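Metallo-beta-lactamase superfamily protein (Thermus thermophilus, PDB 2ZWR) binds a pair of zinc ions in a metallo-beta-lactamase-type site and is probably a hydrolase, its substrate not being established. Local coordinates at residues A[190-193]-A[194-198]. Sequence-based numbering, arbitrary orientation.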
loop_
_atom_site.group_PDB
_atom_site.type_symbol
_atom_site.label_atom_id
_atom_site.label_comp_id
_atom_site.label_asym_id
_atom_site.label_seq_id
_atom_site.Cartn_x
_atom_site.Cartn_y
_atom_site.Cartn_z
ATOM N N LEU A 190 -13.482 5.453 -8.002
ATOM C CA LEU A 190 -14.429 4.388 -7.727
ATOM C C LEU A 190 -15.566 4.386 -8.753
ATOM O O LEU A 190 -16.030 3.327 -9.156
ATOM C CB LEU A 190 -14.956 4.466 -6.296
ATOM C CG LEU A 190 -13.975 4.090 -5.180
ATOM C CD1 LEU A 190 -14.665 4.209 -3.823
ATOM C CD2 LEU A 190 -13.406 2.676 -5.357
ATOM N N GLY A 191 -15.979 5.576 -9.190
ATOM C CA GLY A 191 -17.044 5.723 -10.191
ATOM C C GLY A 191 -16.665 5.184 -11.570
ATOM O O GLY A 191 -17.464 4.529 -12.224
ATOM N N LEU A 192 -15.441 5.458 -12.013
ATOM C CA LEU A 192 -14.964 4.917 -13.281
ATOM C C LEU A 192 -14.952 3.384 -13.267
ATOM O O LEU A 192 -15.400 2.748 -14.219
ATOM C CB LEU A 192 -13.576 5.465 -13.646
ATOM C CG LEU A 192 -12.833 4.813 -14.839
ATOM C CD1 LEU A 192 -13.623 4.896 -16.164
ATOM C CD2 LEU A 192 -11.450 5.426 -15.022
ATOM N N GLU A 193 -14.438 2.797 -12.196
ATOM C CA GLU A 193 -14.407 1.337 -12.087
ATOM C C GLU A 193 -15.811 0.737 -11.978
ATOM O O GLU A 193 -16.070 -0.337 -12.526
ATOM C CB GLU A 193 -13.499 0.871 -10.935
ATOM C CG GLU A 193 -12.021 1.245 -11.114
ATOM C CD GLU A 193 -11.468 0.872 -12.488
ATOM O OE1 GLU A 193 -10.936 1.771 -13.177
ATOM O OE2 GLU A 193 -11.583 -0.315 -12.893
ATOM N N ALA A 194 -16.719 1.429 -11.294
ATOM C CA ALA A 194 -18.128 1.006 -11.265
ATOM C C ALA A 194 -18.712 0.862 -12.680
ATOM O O ALA A 194 -19.543 -0.007 -12.928
ATOM C CB ALA A 194 -18.978 1.972 -10.424
ATOM N N ARG A 195 -18.247 1.706 -13.601
ATOM C CA ARG A 195 -18.722 1.705 -14.980
ATOM C C ARG A 195 -17.972 0.760 -15.925
ATOM O O ARG A 195 -18.546 0.304 -16.912
ATOM C CB ARG A 195 -18.704 3.133 -15.550
ATOM C CG ARG A 195 -19.857 4.049 -15.063
ATOM C CD ARG A 195 -21.237 3.650 -15.626
ATOM N NE ARG A 195 -22.198 4.760 -15.597
ATOM C CZ ARG A 195 -23.326 4.797 -14.885
ATOM N NH1 ARG A 195 -23.675 3.776 -14.117
ATOM N NH2 ARG A 195 -24.114 5.867 -14.950
ATOM N N THR A 196 -16.704 0.464 -15.637
ATOM C CA THR A 196 -15.839 -0.205 -16.616
ATOM C C THR A 196 -15.152 -1.497 -16.181
ATOM O O THR A 196 -14.717 -2.273 -17.038
ATOM C CB THR A 196 -14.703 0.712 -17.076
ATOM O OG1 THR A 196 -13.941 1.117 -15.930
ATOM C CG2 THR A 196 -15.238 1.926 -17.813
ATOM N N ASN A 197 -15.000 -1.713 -14.878
ATOM C CA ASN A 197 -14.251 -2.876 -14.398
ATOM C C ASN A 197 -14.976 -4.210 -14.650
ATOM O O ASN A 197 -16.086 -4.421 -14.139
ATOM C CB ASN A 197 -13.903 -2.722 -12.917
ATOM C CG ASN A 197 -12.727 -3.595 -12.493
ATOM O OD1 ASN A 197 -12.756 -4.815 -12.627
ATOM N ND2 ASN A 197 -11.694 -2.964 -11.961
ATOM N N PRO A 198 -14.336 -5.123 -15.412
ATOM C CA PRO A 198 -14.937 -6.417 -15.736
ATOM C C PRO A 198 -15.166 -7.337 -14.528
ATOM O O PRO A 198 -15.952 -8.286 -14.626
ATOM C CB PRO A 198 -13.928 -7.039 -16.703
ATOM C CG PRO A 198 -12.643 -6.380 -16.384
ATOM C CD PRO A 198 -12.994 -4.985 -16.005
#
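Glu193, in the helix 190-196, and Asn197, just past its C-terminal end and one turn on, clasp each other through both backbone and side chain in the last modelled helix of this metallo-beta-lactamase-fold chain. Asn197, the first residue to leave helical geometry, still gives its N to Glu193 O in a fairly straight bond of 2.9 Å. Its side chain turns back so that ND2 donates to Glu193 OE2 at 2.8 Å. The carboxylate and amide planes stand almost perpendicular, 88° apart, and the amide meets OE2 on its anti side, slightly out of the carboxylate plane. A bend at chi2 curls the Glu193 chain so that its buried carboxylate can serve several partners: OE2 also accepts from Gly149 N, while OE1 takes a hydrogen bond from Thr188 OG1 and forms a salt bridge with Arg148 NE. Asn197 ND2 in turn reaches Ser150 O, and both side chains pack on Leu146, so the helix end is tied to the hairpin of strands 146-147 and 150-151.

On the neighbouring flank, Thr196 turns its hydroxyl back against the preceding turn. OG1 lies between its own N and carbonyl carbon (chi1 58°) and donates to Leu192 O at 2.8 Å; Thr196 N adds a weak bond to the same oxygen. Leu192 crosses this side chain obliquely, its CD1 resting 3.8 Å from Thr196 CG2. The hydroxyl approaches Leu192 O from above the carbonyl plane, 47° out of it.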